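Local atomic coordinates of lumazine protein (Photobacterium kishitanii, PDB entry 3A35), a protein that binds a lumazine or flavin chromophore and probably acts as an antenna that shifts luciferase emission to shorter wavelength in luminous bacteria. Residues Phe61-Asp64 and Gln65-Asn68; Val85-Glu88 and Phe89-Leu93. All blocks are in the same frame, centred on the assembly; numbering follows the deposited sequence.

Interaction 1. Residues Phe61-Asp64 and Gln65-Asn68. With RBF (riboflavin), chain C.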
ATOM      1  N   PHE A  61      -7.889  -2.085  12.889  1.00 11.70           N
ATOM      2  CA  PHE A  61      -8.678  -1.462  11.824  1.00  9.62           C
ATOM      3  C   PHE A  61      -9.763  -2.390  11.436  1.00 11.81           C
ATOM      4  O   PHE A  61      -9.570  -3.603  11.329  1.00 12.00           O
ATOM      5  CB  PHE A  61      -7.778  -1.218  10.532  1.00 10.20           C
ATOM      6  CG  PHE A  61      -6.586  -0.337  10.770  1.00 10.23           C
ATOM      7  CD1 PHE A  61      -6.719   1.062  10.596  1.00 11.82           C
ATOM      8  CD2 PHE A  61      -5.393  -0.872  11.177  1.00 10.42           C
ATOM      9  CE1 PHE A  61      -5.659   1.896  10.822  1.00 11.56           C
ATOM     10  CE2 PHE A  61      -4.261   0.024  11.414  1.00 11.11           C
ATOM     11  CZ  PHE A  61      -4.419   1.362  11.219  1.00 11.71           C
ATOM     12  N   ASP A  62     -10.948  -1.850  11.108  1.00 11.93           N
ATOM     13  CA  ASP A  62     -11.955  -2.631  10.386  1.00 12.20           C
ATOM     14  C   ASP A  62     -11.941  -2.415   8.885  1.00 12.58           C
ATOM     15  O   ASP A  62     -11.939  -1.170   8.474  1.00 16.46           O
ATOM     16  CB  ASP A  62     -13.334  -2.241  10.973  1.00 13.65           C
ATOM     17  CG  ASP A  62     -13.611  -2.801  12.303  1.00 18.61           C
ATOM     18  OD1 ASP A  62     -13.181  -3.956  12.583  1.00 17.84           O
ATOM     19  OD2 ASP A  62     -14.341  -2.218  13.167  1.00 23.18           O
ATOM     20  N   ILE A  63     -11.892  -3.462   8.123  1.00 11.70           N
ATOM     21  CA  ILE A  63     -11.896  -3.338   6.687  1.00 12.11           C
ATOM     22  C   ILE A  63     -13.321  -3.772   6.312  1.00 13.01           C
ATOM     23  O   ILE A  63     -13.704  -4.918   6.485  1.00 14.05           O
ATOM     24  CB  ILE A  63     -10.828  -4.258   6.048  1.00 15.82           C
ATOM     25  CG1 ILE A  63      -9.388  -3.781   6.563  1.00 19.87           C
ATOM     26  CG2 ILE A  63     -10.799  -4.129   4.525  1.00 15.34           C
ATOM     27  CD1 ILE A  63      -8.834  -4.583   7.538  1.00 22.86           C
ATOM     28  N   ASP A  64     -14.056  -2.816   5.736  1.00 13.07           N
ATOM     29  CA  ASP A  64     -15.503  -3.031   5.385  1.00 12.06           C
ATOM     30  C   ASP A  64     -15.715  -2.384   4.023  1.00 11.32           C
ATOM     31  O   ASP A  64     -15.807  -3.043   3.034  1.00 13.66           O
ATOM     32  CB  ASP A  64     -16.398  -2.559   6.508  1.00 15.34           C
ATOM     33  CG  ASP A  64     -16.017  -1.276   7.172  1.00 18.30           C
ATOM     34  OD1 ASP A  64     -15.490  -0.279   6.624  1.00 23.37           O
ATOM     35  OD2 ASP A  64     -16.337  -1.107   8.397  1.00 25.43           O
ATOM     36  N   GLN A  65     -15.725  -1.011   4.057  1.00 10.99           N
ATOM     37  CA  GLN A  65     -15.889  -0.340   2.792  1.00 12.03           C
ATOM     38  C   GLN A  65     -14.871  -0.715   1.749  1.00 11.45           C
ATOM     39  O   GLN A  65     -15.081  -0.781   0.573  1.00 12.72           O
ATOM     40  CB  GLN A  65     -15.829   1.113   3.107  1.00 14.52           C
ATOM     41  CG  GLN A  65     -16.066   2.010   1.888  1.00 15.10           C
ATOM     42  CD  GLN A  65     -15.993   3.501   2.291  1.00 15.54           C
ATOM     43  OE1 GLN A  65     -16.127   3.918   3.450  1.00 17.23           O
ATOM     44  NE2 GLN A  65     -15.744   4.282   1.254  1.00 17.36           N
ATOM     45  N   ALA A  66     -13.603  -0.992   2.247  1.00 10.88           N
ATOM     46  CA  ALA A  66     -12.543  -1.305   1.363  1.00 10.83           C
ATOM     47  C   ALA A  66     -12.364  -2.773   0.972  1.00 10.57           C
ATOM     48  O   ALA A  66     -11.503  -3.128   0.178  1.00 10.88           O
ATOM     49  CB  ALA A  66     -11.205  -0.882   2.054  1.00 11.87           C
ATOM     50  N   ILE A  67     -13.301  -3.609   1.482  1.00 11.43           N
ATOM     51  CA  ILE A  67     -13.002  -5.101   1.447  1.00 11.95           C
ATOM     52  C   ILE A  67     -13.011  -5.693   0.032  1.00 13.56           C
ATOM     53  O   ILE A  67     -12.389  -6.739  -0.219  1.00 13.76           O
ATOM     54  CB  ILE A  67     -13.948  -5.817   2.354  1.00 12.52           C
ATOM     55  CG1 ILE A  67     -13.372  -7.203   2.667  1.00 16.31           C
ATOM     56  CG2 ILE A  67     -15.297  -6.021   1.662  1.00 13.89           C
ATOM     57  CD1 ILE A  67     -13.929  -7.825   3.847  1.00 20.89           C
ATOM     58  N   ASN A  68     -13.738  -5.078  -0.895  1.00 12.51           N
ATOM     59  CA  ASN A  68     -13.891  -5.621  -2.259  1.00 14.41           C
ATOM     60  C   ASN A  68     -12.934  -5.106  -3.256  1.00 15.17           C
ATOM     61  O   ASN A  68     -12.924  -5.547  -4.444  1.00 15.20           O
ATOM     62  CB  ASN A  68     -15.321  -5.300  -2.765  1.00 13.65           C
ATOM     63  CG  ASN A  68     -16.363  -5.990  -1.928  1.00 14.83           C
ATOM     64  OD1 ASN A  68     -17.258  -5.366  -1.386  1.00 21.93           O
ATOM     65  ND2 ASN A  68     -16.201  -7.302  -1.815  1.00 18.02           N
TER
HETATM   66  N1  RBF C 191     -12.495   1.727   4.418  1.00 11.17           N
HETATM   67  C2  RBF C 191     -12.531   0.712   5.307  1.00 10.34           C
HETATM   68  O2  RBF C 191     -12.767  -0.478   4.931  1.00 11.08           O
HETATM   69  N3  RBF C 191     -12.252   0.874   6.659  1.00 10.42           N
HETATM   70  C4  RBF C 191     -11.905   2.144   7.180  1.00  9.68           C
HETATM   71  O4  RBF C 191     -11.663   2.231   8.390  1.00 10.49           O
HETATM   72  C4A RBF C 191     -11.958   3.191   6.240  1.00  9.13           C
HETATM   73  N5  RBF C 191     -11.723   4.525   6.752  1.00 12.60           N
HETATM   74  C5A RBF C 191     -11.753   5.560   5.819  1.00 10.46           C
HETATM   75  C6  RBF C 191     -11.653   6.854   6.341  1.00 10.92           C
HETATM   76  C7  RBF C 191     -11.723   7.895   5.374  1.00 11.23           C
HETATM   77  C7M RBF C 191     -11.667   9.330   5.975  1.00 13.59           C
HETATM   78  C8  RBF C 191     -11.847   7.688   4.034  1.00  9.66           C
HETATM   79  C8M RBF C 191     -11.846   8.837   3.116  1.00 14.37           C
HETATM   80  C9  RBF C 191     -11.930   6.348   3.516  1.00 11.39           C
HETATM   81  C9A RBF C 191     -11.973   5.296   4.436  1.00 11.69           C
HETATM   82  N10 RBF C 191     -12.165   3.949   3.977  1.00  9.34           N
HETATM   83  C10 RBF C 191     -12.218   2.955   4.919  1.00  8.50           C
HETATM   84  C1' RBF C 191     -12.477   3.640   2.642  1.00 10.09           C
HETATM   85  C2' RBF C 191     -11.351   3.045   1.821  1.00 10.09           C
HETATM   86  O2' RBF C 191     -10.194   3.946   1.871  1.00 11.04           O
HETATM   87  C3' RBF C 191     -11.730   2.883   0.444  1.00 11.58           C
HETATM   88  O3' RBF C 191     -12.957   1.975   0.502  1.00 12.43           O
HETATM   89  C4' RBF C 191     -10.737   2.054  -0.389  1.00  9.64           C
HETATM   90  O4' RBF C 191      -9.559   2.852  -0.642  1.00 11.66           O
HETATM   91  C5' RBF C 191     -11.316   1.636  -1.747  1.00 14.60           C
HETATM   92  O5' RBF C 191     -10.444   0.765  -2.468  1.00 13.26           O
HETATM   93  O   HOH W   1     -16.707   2.932   6.033  1.00 35.99           O
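The type I beta turn from D64 to I67 leads the chain out of barrel strand 58-63 and lines part of the pyrimidine end of the riboflavin pocket. It is closed by I67 N, which donates to D64 O at 3.0 Å from above the carbonyl plane rather than along a lone pair. At the first residue of the turn, the D64 carboxylate bends back to its neighbour's N-H: with chi1 at 41°, CG sits between the backbone N and the carbonyl carbon, and D64 OD1 takes Q65 N on its anti side at 2.7 Å. Behind the turn, I63 CG2 packs on A66 CB and I67 CB.

Strand end and turn together read the flavin edge. D62 O accepts from riboflavin N3 at 2.8 Å, while the D62 carboxylate turns to R23 in a salt bridge. Q65 reaches out fully extended alongside the start of the ribityl chain, its amide carbon CD 3.5 Å from riboflavin C1', and a water joins its OE1 to D64 OD1, weakly at the D64 end. Two nearly straight bonds grip riboflavin O2: D64 N at 2.8 Å and A66 N at 2.9 Å.

Interaction 2. Residues Val85-Glu88 and Phe89-Leu93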
ATOM      1  N   VAL A  85       1.426   7.879   8.046  1.00 13.29           N
ATOM      2  CA  VAL A  85       0.555   8.856   8.767  1.00 13.56           C
ATOM      3  C   VAL A  85       0.596  10.160   7.999  1.00 12.76           C
ATOM      4  O   VAL A  85       1.566  10.485   7.356  1.00 16.70           O
ATOM      5  CB  VAL A  85       1.091   8.988  10.178  1.00 14.79           C
ATOM      6  CG1 VAL A  85       0.255  10.064  10.988  1.00 14.51           C
ATOM      7  CG2 VAL A  85       1.031   7.659  10.871  1.00 13.84           C
ATOM      8  N   ARG A  86      -0.486  10.862   7.973  1.00 15.56           N
ATOM      9  CA  ARG A  86      -0.561  12.121   7.214  1.00 17.64           C
ATOM     10  C   ARG A  86       0.506  13.123   7.654  1.00 18.79           C
ATOM     11  O   ARG A  86       0.852  13.132   8.845  1.00 18.34           O
ATOM     12  CB  ARG A  86      -1.919  12.794   7.254  1.00 21.82           C
ATOM     13  CG  ARG A  86      -2.367  13.315   8.497  1.00 24.36           C
ATOM     14  CD  ARG A  86      -3.705  14.067   8.200  1.00 31.08           C
ATOM     15  NE  ARG A  86      -4.656  12.945   8.162  1.00 33.59           N
ATOM     16  CZ  ARG A  86      -5.282  12.534   7.067  1.00 33.81           C
ATOM     17  NH1 ARG A  86      -5.040  13.113   5.900  1.00 34.86           N
ATOM     18  NH2 ARG A  86      -6.068  11.493   7.132  1.00 27.07           N
ATOM     19  N   PRO A  87       0.987  13.961   6.692  1.00 21.21           N
ATOM     20  CA  PRO A  87       1.941  14.978   7.103  1.00 23.16           C
ATOM     21  C   PRO A  87       1.446  15.851   8.232  1.00 23.39           C
ATOM     22  O   PRO A  87       0.268  16.231   8.323  1.00 20.74           O
ATOM     23  CB  PRO A  87       2.024  15.865   5.822  1.00 24.55           C
ATOM     24  CG  PRO A  87       1.841  14.880   4.648  1.00 25.51           C
ATOM     25  CD  PRO A  87       0.864  13.846   5.218  1.00 22.94           C
ATOM     26  N   GLU A  88       2.394  16.125   9.122  1.00 24.45           N
ATOM     27  CA  GLU A  88       2.136  16.833  10.370  1.00 27.81           C
ATOM     28  C   GLU A  88       1.797  18.392  10.206  1.00 27.70           C
ATOM     29  O   GLU A  88       0.865  18.972  10.799  1.00 27.41           O
ATOM     30  CB  GLU A  88       3.420  16.598  11.210  1.00 27.76           C
ATOM     31  CG  GLU A  88       3.447  15.312  11.907  1.00 29.61           C
ATOM     32  CD  GLU A  88       2.635  15.545  13.118  1.00 33.74           C
ATOM     33  OE1 GLU A  88       3.139  16.144  14.152  1.00 38.59           O
ATOM     34  OE2 GLU A  88       1.466  15.240  12.968  1.00 34.89           O
ATOM     35  N   PHE A  89       2.554  19.035   9.328  1.00 26.81           N
ATOM     36  CA  PHE A  89       2.585  20.524   9.248  1.00 25.87           C
ATOM     37  C   PHE A  89       2.560  20.788   7.779  1.00 26.93           C
ATOM     38  O   PHE A  89       3.159  21.783   7.326  1.00 28.93           O
ATOM     39  CB  PHE A  89       3.876  21.015   9.929  1.00 24.38           C
ATOM     40  CG  PHE A  89       3.762  20.891  11.425  1.00 25.80           C
ATOM     41  CD1 PHE A  89       2.932  21.767  12.118  1.00 36.18           C
ATOM     42  CD2 PHE A  89       4.373  19.863  12.115  1.00 27.52           C
ATOM     43  CE1 PHE A  89       2.738  21.625  13.481  1.00 35.92           C
ATOM     44  CE2 PHE A  89       4.161  19.716  13.481  1.00 27.19           C
ATOM     45  CZ  PHE A  89       3.341  20.592  14.148  1.00 27.60           C
ATOM     46  N   GLY A  90       1.914  19.885   7.010  1.00 26.22           N
ATOM     47  CA  GLY A  90       1.538  20.205   5.622  1.00 29.10           C
ATOM     48  C   GLY A  90       2.518  19.623   4.620  1.00 29.87           C
ATOM     49  O   GLY A  90       3.573  19.153   5.017  1.00 27.86           O
ATOM     50  N   SER A  91       2.217  19.749   3.306  1.00 31.00           N
ATOM     51  CA  SER A  91       3.171  19.348   2.268  1.00 34.49           C
ATOM     52  C   SER A  91       2.755  19.931   0.919  1.00 34.45           C
ATOM     53  O   SER A  91       1.641  20.338   0.787  1.00 33.78           O
ATOM     54  CB  SER A  91       3.330  17.812   2.196  1.00 34.65           C
ATOM     55  OG  SER A  91       2.088  17.188   1.951  1.00 41.56           O
ATOM     56  N   LEU A  92       3.715  20.101   0.001  1.00 37.57           N
ATOM     57  CA  LEU A  92       3.500  20.359  -1.453  1.00 40.26           C
ATOM     58  C   LEU A  92       4.037  19.028  -1.840  1.00 43.18           C
ATOM     59  O   LEU A  92       5.188  18.938  -2.292  1.00 45.31           O
ATOM     60  CB  LEU A  92       4.519  21.383  -1.945  1.00 40.93           C
ATOM     61  CG  LEU A  92       4.811  22.704  -1.231  1.00 40.34           C
ATOM     62  CD1 LEU A  92       6.281  22.848  -1.109  1.00 43.96           C
ATOM     63  CD2 LEU A  92       4.271  23.899  -1.961  1.00 41.89           C
ATOM     64  N   LEU A  93       3.228  17.988  -1.844  1.00 45.45           N
ATOM     65  CA  LEU A  93       2.761  17.359  -3.067  1.00 46.94           C
ATOM     66  C   LEU A  93       2.237  17.971  -4.357  1.00 47.42           C
ATOM     67  O   LEU A  93       1.253  18.757  -4.444  1.00 48.93           O
ATOM     68  CB  LEU A  93       2.437  15.873  -2.863  1.00 46.13           C
ATOM     69  CG  LEU A  93       3.795  15.227  -2.530  1.00 48.86           C
ATOM     70  CD1 LEU A  93       4.104  15.321  -1.005  1.00 48.74           C
ATOM     71  CD2 LEU A  93       3.992  13.807  -3.078  1.00 49.56           C
TER
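P87 and S91 meet on the inside of a surface bend, where P87 CG lies 3.6 Å from S91 OG. The neighbouring ring carbon, P87 CB, rests 3.7 Å from G90 O, so one edge of the pyrrolidine ring faces the backbone as it comes back past it. With chi1 of S91 at 58°, OG lies between its own backbone N and carbonyl carbon, on the side of the proline.

At the outer end of the bend, E88 and F89 run side by side and point the same way. F89 CD2 is 3.5 Å from E88 CB, and E88 O lies over one face of the phenyl ring. The glutamate chain bends at chi2 (-81°), which brings E88 OE1 to 3.8 Å from F89 CE2; carboxylate and ring planes stand 73° apart. G90 follows with a positive phi, a region that glycine enters easily.

Farther out, the loop follows barrel strand 80-84 and leads toward strand 104-114 of the second barrel. V85 N is held by Q7 OE1, and L93 touches K3 at the far end. The contacts across the bend are van der Waals ones, without a hydrogen bond between the two segments, so they bring little directional hold, and lattice contacts along E88-L93 may contribute to the shape seen in the crystal.

Both interactions fall in the predicted first lumazine-binding repeat, and the chain passes through them in series: residues 61-68 leave strand 58-63, and residues 85-93 follow strand 80-84. Their centres are 25 Å apart and their nearest atoms about 8 Å apart, so they are not in direct contact. Interaction 1 binds riboflavin directly, whereas at interaction 2 the side chain of P87 stays about 13 Å from the ligand and about 11 Å from that of S48. Beyond interaction 2 the chain reaches the predicted second repeat, and I102 O, on that later part, hydrogen-bonds the same riboflavin that the turn of interaction 1 holds.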